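Local coordinates for protein beta subunit of photoactivated adenylyl cyclase (Beggiatoa sp. PS, PDB 5M2A) that acts as a blue-light-regulated adenylyl cyclase, a flavin-binding BLUF photoreceptor that probably converts ATP to cyclic AMP when illuminated, at residues A[140-144]-A[145-149]; A[129-132]-A[133-136]; A[217-220]-A[221-225]. All coordinates share one frame; numbering follows the deposited sequence.

Contact 1: residues A[140-144]-A[145-149]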
loop_
_atom_site.group_PDB
_atom_site.type_symbol
_atom_site.label_atom_id
_atom_site.label_comp_id
_atom_site.label_asym_id
_atom_site.label_seq_id
_atom_site.Cartn_x
_atom_site.Cartn_y
_atom_site.Cartn_z
ATOM N N GLN A 140 -12.978 -8.845 9.247
ATOM C CA GLN A 140 -14.285 -9.470 9.102
ATOM C C GLN A 140 -14.198 -10.943 8.726
ATOM O O GLN A 140 -15.235 -11.567 8.486
ATOM C CB GLN A 140 -15.113 -8.711 8.066
ATOM C CG GLN A 140 -15.465 -7.294 8.489
ATOM C CD GLN A 140 -16.237 -7.251 9.796
ATOM O OE1 GLN A 140 -17.102 -8.092 10.053
ATOM N NE2 GLN A 140 -15.919 -6.272 10.635
ATOM N N GLY A 141 -12.994 -11.509 8.675
ATOM C CA GLY A 141 -12.825 -12.898 8.297
ATOM C C GLY A 141 -12.916 -13.168 6.814
ATOM O O GLY A 141 -13.182 -14.307 6.416
ATOM N N ILE A 142 -12.698 -12.155 5.981
ATOM C CA ILE A 142 -12.830 -12.259 4.533
ATOM C C ILE A 142 -11.443 -12.141 3.918
ATOM O O ILE A 142 -10.719 -11.176 4.189
ATOM C CB ILE A 142 -13.759 -11.168 3.977
ATOM C CG1 ILE A 142 -15.124 -11.229 4.657
ATOM C CG2 ILE A 142 -13.889 -11.307 2.472
ATOM C CD1 ILE A 142 -16.052 -10.117 4.231
ATOM N N ASN A 143 -11.077 -13.112 3.094
ATOM C CA ASN A 143 -9.802 -13.053 2.395
ATOM C C ASN A 143 -9.864 -11.953 1.346
ATOM O O ASN A 143 -10.659 -12.064 0.404
ATOM C CB ASN A 143 -9.486 -14.400 1.737
ATOM C CG ASN A 143 -8.082 -14.447 1.137
ATOM O OD1 ASN A 143 -7.505 -13.419 0.767
ATOM N ND2 ASN A 143 -7.526 -15.651 1.044
ATOM N N PRO A 144 -9.059 -10.890 1.449
ATOM C CA PRO A 144 -9.192 -9.782 0.484
ATOM C C PRO A 144 -8.813 -10.170 -0.933
ATOM O O PRO A 144 -9.328 -9.571 -1.880
ATOM C CB PRO A 144 -8.258 -8.701 1.053
ATOM C CG PRO A 144 -7.314 -9.431 1.959
ATOM C CD PRO A 144 -8.074 -10.599 2.506
ATOM N N LEU A 145 -7.946 -11.171 -1.111
ATOM C CA LEU A 145 -7.516 -11.573 -2.450
ATOM C C LEU A 145 -8.635 -12.207 -3.263
ATOM O O LEU A 145 -8.553 -12.222 -4.495
ATOM C CB LEU A 145 -6.358 -12.574 -2.358
ATOM C CG LEU A 145 -5.077 -12.103 -1.675
ATOM C CD1 LEU A 145 -4.077 -13.244 -1.572
ATOM C CD2 LEU A 145 -4.490 -10.927 -2.424
ATOM N N THR A 146 -9.658 -12.746 -2.610
ATOM C CA THR A 146 -10.716 -13.475 -3.291
ATOM C C THR A 146 -11.997 -12.663 -3.435
ATOM O O THR A 146 -12.965 -13.156 -4.016
ATOM C CB THR A 146 -11.003 -14.781 -2.547
ATOM O OG1 THR A 146 -11.655 -14.497 -1.304
ATOM C CG2 THR A 146 -9.698 -15.503 -2.245
ATOM N N VAL A 147 -12.017 -11.427 -2.935
ATOM C CA VAL A 147 -13.199 -10.578 -3.038
ATOM C C VAL A 147 -13.389 -10.146 -4.484
ATOM O O VAL A 147 -12.436 -9.725 -5.154
ATOM C CB VAL A 147 -13.069 -9.363 -2.105
ATOM C CG1 VAL A 147 -14.231 -8.401 -2.306
ATOM C CG2 VAL A 147 -12.997 -9.814 -0.660
ATOM N N GLU A 148 -14.627 -10.244 -4.975
ATOM C CA GLU A 148 -14.908 -9.768 -6.320
ATOM C C GLU A 148 -15.087 -8.250 -6.313
ATOM O O GLU A 148 -15.601 -7.689 -5.342
ATOM C CB GLU A 148 -16.159 -10.442 -6.878
ATOM C CG GLU A 148 -15.955 -11.913 -7.189
ATOM C CD GLU A 148 -14.893 -12.139 -8.252
ATOM O OE1 GLU A 148 -15.202 -11.978 -9.452
ATOM O OE2 GLU A 148 -13.742 -12.467 -7.889
ATOM N N PRO A 149 -14.647 -7.562 -7.363
ATOM C CA PRO A 149 -14.834 -6.108 -7.419
ATOM C C PRO A 149 -16.306 -5.737 -7.514
ATOM O O PRO A 149 -17.115 -6.451 -8.110
ATOM C CB PRO A 149 -14.066 -5.701 -8.681
ATOM C CG PRO A 149 -13.036 -6.782 -8.850
ATOM C CD PRO A 149 -13.742 -8.041 -8.421
#

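Contact 2: residues A[129-132]-A[133-136]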
loop_
_atom_site.group_PDB
_atom_site.type_symbol
_atom_site.label_atom_id
_atom_site.label_comp_id
_atom_site.label_asym_id
_atom_site.label_seq_id
_atom_site.Cartn_x
_atom_site.Cartn_y
_atom_site.Cartn_z
ATOM N N TYR A 129 0.968 -0.643 6.095
ATOM C CA TYR A 129 0.970 -0.232 4.695
ATOM C C TYR A 129 -0.310 -0.609 3.958
ATOM O O TYR A 129 -0.457 -0.255 2.786
ATOM C CB TYR A 129 2.170 -0.834 3.961
ATOM C CG TYR A 129 3.494 -0.250 4.387
ATOM C CD1 TYR A 129 4.123 -0.677 5.549
ATOM C CD2 TYR A 129 4.113 0.744 3.627
ATOM C CE1 TYR A 129 5.330 -0.141 5.947
ATOM C CE2 TYR A 129 5.320 1.290 4.021
ATOM C CZ TYR A 129 5.928 0.838 5.180
ATOM O OH TYR A 129 7.132 1.379 5.573
ATOM N N MET A 130 -1.225 -1.317 4.599
ATOM C CA MET A 130 -2.408 -1.762 3.883
ATOM C C MET A 130 -3.406 -0.618 3.713
ATOM O O MET A 130 -3.511 0.255 4.576
ATOM C CB MET A 130 -3.078 -2.902 4.631
ATOM C CG MET A 130 -2.160 -4.094 4.859
ATOM S SD MET A 130 -1.466 -4.704 3.316
ATOM C CE MET A 130 -2.865 -5.400 2.609
ATOM N N PRO A 131 -4.146 -0.596 2.607
ATOM C CA PRO A 131 -5.326 0.277 2.541
ATOM C C PRO A 131 -6.305 -0.145 3.623
ATOM O O PRO A 131 -6.384 -1.324 3.966
ATOM C CB PRO A 131 -5.884 0.027 1.133
ATOM C CG PRO A 131 -4.771 -0.645 0.366
ATOM C CD PRO A 131 -3.959 -1.394 1.384
ATOM N N ALA A 132 -7.046 0.821 4.174
ATOM C CA ALA A 132 -7.923 0.504 5.300
ATOM C C ALA A 132 -8.962 -0.549 4.926
ATOM O O ALA A 132 -9.368 -1.367 5.765
ATOM C CB ALA A 132 -8.601 1.772 5.811
ATOM N N ARG A 133 -9.405 -0.542 3.667
ATOM C CA ARG A 133 -10.378 -1.528 3.203
ATOM C C ARG A 133 -9.847 -2.953 3.349
ATOM O O ARG A 133 -10.598 -3.874 3.705
ATOM C CB ARG A 133 -10.733 -1.221 1.744
ATOM C CG ARG A 133 -11.549 -2.270 1.038
ATOM C CD ARG A 133 -12.914 -2.433 1.660
ATOM N NE ARG A 133 -13.760 -3.298 0.845
ATOM C CZ ARG A 133 -14.957 -3.732 1.212
ATOM N NH1 ARG A 133 -15.461 -3.383 2.389
ATOM N NH2 ARG A 133 -15.646 -4.522 0.403
ATOM N N VAL A 134 -8.553 -3.152 3.119
ATOM C CA VAL A 134 -8.001 -4.498 3.242
ATOM C C VAL A 134 -7.997 -4.950 4.699
ATOM O O VAL A 134 -8.324 -6.104 5.011
ATOM C CB VAL A 134 -6.590 -4.553 2.642
ATOM C CG1 VAL A 134 -5.985 -5.877 2.996
ATOM C CG2 VAL A 134 -6.632 -4.359 1.126
ATOM N N ILE A 135 -7.607 -4.055 5.609
ATOM C CA ILE A 135 -7.618 -4.384 7.032
ATOM C C ILE A 135 -9.036 -4.703 7.486
ATOM O O ILE A 135 -9.266 -5.642 8.262
ATOM C CB ILE A 135 -6.999 -3.229 7.842
ATOM C CG1 ILE A 135 -5.511 -3.087 7.514
ATOM C CG2 ILE A 135 -7.228 -3.430 9.345
ATOM C CD1 ILE A 135 -4.688 -4.331 7.807
ATOM N N TYR A 136 -10.007 -3.932 7.004
ATOM C CA TYR A 136 -11.405 -4.194 7.329
ATOM C C TYR A 136 -11.818 -5.598 6.900
ATOM O O TYR A 136 -12.400 -6.357 7.688
ATOM C CB TYR A 136 -12.287 -3.140 6.659
ATOM C CG TYR A 136 -13.757 -3.359 6.880
ATOM C CD1 TYR A 136 -14.381 -2.900 8.033
ATOM C CD2 TYR A 136 -14.522 -4.032 5.943
ATOM C CE1 TYR A 136 -15.725 -3.106 8.244
ATOM C CE2 TYR A 136 -15.869 -4.243 6.143
ATOM C CZ TYR A 136 -16.466 -3.780 7.295
ATOM O OH TYR A 136 -17.809 -3.990 7.493
#

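Contact 3: residues A[217-220]-A[221-225]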
loop_
_atom_site.group_PDB
_atom_site.type_symbol
_atom_site.label_atom_id
_atom_site.label_comp_id
_atom_site.label_asym_id
_atom_site.label_seq_id
_atom_site.Cartn_x
_atom_site.Cartn_y
_atom_site.Cartn_z
ATOM N N ALA A 217 -19.818 13.649 7.622
ATOM C CA ALA A 217 -18.519 13.272 8.180
ATOM C C ALA A 217 -17.373 13.688 7.264
ATOM O O ALA A 217 -16.297 14.080 7.741
ATOM C CB ALA A 217 -18.460 11.765 8.436
ATOM N N ALA A 218 -17.578 13.590 5.949
ATOM C CA ALA A 218 -16.557 14.003 4.986
ATOM C C ALA A 218 -16.282 15.505 5.058
ATOM O O ALA A 218 -15.123 15.943 4.973
ATOM C CB ALA A 218 -17.001 13.604 3.579
ATOM N N ILE A 219 -17.332 16.313 5.188
ATOM C CA ILE A 219 -17.149 17.758 5.319
ATOM C C ILE A 219 -16.465 18.081 6.643
ATOM O O ILE A 219 -15.524 18.877 6.700
ATOM C CB ILE A 219 -18.505 18.477 5.199
ATOM C CG1 ILE A 219 -19.160 18.156 3.854
ATOM C CG2 ILE A 219 -18.344 19.986 5.414
ATOM C CD1 ILE A 219 -18.400 18.684 2.680
ATOM N N ARG A 220 -16.949 17.470 7.730
ATOM C CA ARG A 220 -16.361 17.702 9.054
ATOM C C ARG A 220 -14.901 17.266 9.100
ATOM O O ARG A 220 -14.058 17.939 9.713
ATOM C CB ARG A 220 -17.177 16.961 10.120
ATOM C CG ARG A 220 -18.560 17.511 10.280
ATOM C CD ARG A 220 -19.426 16.682 11.227
ATOM N NE ARG A 220 -20.714 17.353 11.388
ATOM C CZ ARG A 220 -21.875 16.716 11.508
ATOM N NH1 ARG A 220 -21.901 15.395 11.477
ATOM N NH2 ARG A 220 -23.006 17.395 11.649
ATOM N N THR A 221 -14.593 16.114 8.508
ATOM C CA THR A 221 -13.205 15.703 8.356
ATOM C C THR A 221 -12.372 16.817 7.740
ATOM O O THR A 221 -11.316 17.195 8.265
ATOM C CB THR A 221 -13.141 14.459 7.476
ATOM O OG1 THR A 221 -13.680 13.341 8.189
ATOM C CG2 THR A 221 -11.702 14.169 7.084
ATOM N N SER A 222 -12.833 17.334 6.605
ATOM C CA SER A 222 -12.086 18.357 5.881
ATOM C C SER A 222 -11.889 19.606 6.731
ATOM O O SER A 222 -10.796 20.186 6.768
ATOM C CB SER A 222 -12.827 18.693 4.585
ATOM O OG SER A 222 -13.017 17.507 3.824
ATOM N N LEU A 223 -12.959 20.078 7.376
ATOM C CA LEU A 223 -12.836 21.275 8.209
ATOM C C LEU A 223 -11.941 21.023 9.413
ATOM O O LEU A 223 -11.174 21.901 9.824
ATOM C CB LEU A 223 -14.219 21.738 8.664
ATOM C CG LEU A 223 -15.160 22.067 7.512
ATOM C CD1 LEU A 223 -16.582 22.281 8.041
ATOM C CD2 LEU A 223 -14.659 23.299 6.767
ATOM N N ASP A 224 -12.032 19.832 9.998
ATOM C CA ASP A 224 -11.182 19.515 11.141
ATOM C C ASP A 224 -9.714 19.490 10.745
ATOM O O ASP A 224 -8.850 19.947 11.511
ATOM C CB ASP A 224 -11.594 18.174 11.759
ATOM C CG ASP A 224 -12.834 18.290 12.635
ATOM O OD1 ASP A 224 -13.436 19.387 12.676
ATOM O OD2 ASP A 224 -13.207 17.283 13.281
ATOM N N ILE A 225 -9.404 18.953 9.561
ATOM C CA ILE A 225 -8.034 18.996 9.050
ATOM C C ILE A 225 -7.554 20.435 8.946
ATOM O O ILE A 225 -6.481 20.802 9.451
ATOM C CB ILE A 225 -7.947 18.312 7.675
ATOM C CG1 ILE A 225 -8.253 16.827 7.787
ATOM C CG2 ILE A 225 -6.567 18.532 7.061
ATOM C CD1 ILE A 225 -7.324 16.123 8.657
#

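Contact 1: residues A[140-144]-A[145-149]
Asn-143 turns the chain through both of its carbonyls, which receive Leu-145 and Thr-146, and so makes a worked example of an Asx turn laid over a type I beta turn. Its side chain has CG anti to the backbone N (chi1 -173°), which carries the amide forward along the chain. There OD1 accepts the N-H of Leu-145 at 3.0 Å, from a donor tilted out of the amide plane. The same oxygen lies 3.4 Å from Leu-145 CB, the asparagine side chain passing at a slant to the leucine. The main-chain oxygen is gripped twice by one residue: Asn-143 O takes Thr-146 N at 3.2 Å and Thr-146 OG1 at 3.1 Å, both from the same face of its carbonyl plane. For this the threonine hydroxyl stands between its own N and carbonyl carbon (chi1 71°), while CG2 is turned to the asparagine amide, 3.9 Å from Asn-143 CG. A weak bond of 3.4 Å from Val-147 N to Pro-144 O extends the turn by one residue. Val-147 CG2 meets Ile-142 CG2 at 3.6 Å, a methyl-to-methyl contact joining the residues that flank the turn, their side chains crossing at about a right angle. All this comes after Gly-141, which follows helix 132-139 with positive phi in a Schellman motif. Pro-144 packs back on Leu-137 and Ile-138 of that helix, and its oxygen also accepts from Asn-260; Tyr-129 of the second subunit touches Pro-144 and Leu-145, just before the chain enters strand 150-161.

Contact 2: residues A[129-132]-A[133-136]
Met-130 and Ile-135 meet across the start of helix 132-139 as a hydrophobic staple, the residue before the N-cap packed on the fourth residue after it, at the joint where helix 110-129 gives way to this short helix. Met-130 CB is 3.8 Å from Ile-135 CG1 and equally near Ile-135 CD1. The isoleucine reaches it because CG1 stands anti to its carbonyl carbon and a further bend (chi2 -59°) folds CD1 back over the methionine root, within 3.9 Å of Met-130 CG. The two side chains cross at about a right angle, touching branch against stem.

Between the staple's ends sits the N-cap, Pro-131. A proline side chain offers no acceptor for the first helical N-H groups, and here it is the backbone that joins cap to helix: Pro-131 O accepts Val-134 N at 3.0 Å, with the donor well above the carbonyl plane, and takes a weak bond from Ile-135 N. Its ring lies side by side with the valine, Pro-131 CD reaching Val-134 CG2 at 4.0 Å. The first strong i to i+4 bond follows, from Tyr-136 N to Ala-132 O at 2.9 Å and 162° at the hydrogen.

Tyr-129 of the second subunit packs on Met-130 and Val-134, while the hydroxyl of Tyr-129 in this chain hydrogen-bonds Asn-260 OD1 of the second subunit. Across this contact the start of the helix is held by apolar packing and main-chain bonds, with the charged end of Arg-133 leading away to a long, weak ion pair with Glu-258.

Contact 3: residues A[217-220]-A[221-225]
Thr-221 and Ser-222 both turn their hydroxyls back on the carbonyls of the preceding helical turn, those of Ala-217 and Ala-218, and illustrate how a helix can satisfy small buried polar side chains internally. In each the hydroxyl lies anti to its own carbonyl carbon (chi1 -70° in Thr-221), the torsion that swings it towards the residue four places earlier. Thr-221 OG1 gives its hydrogen to Ala-217 O at 2.8 Å, from above the carbonyl plane, while Thr-221 N binds that oxygen from the opposite face. Ser-222 repeats the pattern: OG reaches Ala-218 O at 2.9 Å, again across the carbonyl plane from the serine's own N-H. The threonine side chain also touches Ile-191 and Tyr-194. Replacing Thr-221 by an alanine would probably cost Ala-217 O its hydroxyl donor and leave a gap on the side of those two residues.

The other main-chain bonds across the contact are plain helical ones, Leu-223 N to Ile-219 O at 2.9 Å and Asp-224 N to Arg-220 O at 2.8 Å.

Apolar side chains meet between the two segments in one pair, Ile-219 and Leu-223, which lie side by side and point the same way in the isoleucine conformer given. Both also touch Trp-307.

The segments belong to helix 215-235 of the cyclase domain, packed between sheet and helix. Ile-219 and Ser-222 rest on Leu-251 of strand 247-258 and Leu-293 of strand 293-296. Thr-221 and Asp-224 face helix 173-193, beyond whose end Tyr-194 hydrogen-bonds Asp-224 OD2, and Ile-225 touches both that helix and Thr-247 of strand 247-258.

In the fold
Read from the N terminus, the three contacts follow in series, and none nests within or crosses another. Contact 2 comes first, closing the short joint between helix 110-129 and helix 132-139. Contact 1 follows at the far end of that second helix, turning the loop that leads into strand 150-161 of the cyclase sheet. The two touch where Pro-144 CG meets Val-134 CG1 at 3.9 Å; they lie at the two ends of helix 132-139, and both border the second subunit. Contact 3 closes no loop; it lies within helix 215-235, its centre about 29 Å from that of contact 1, and belongs to the packing of the catalytic domain.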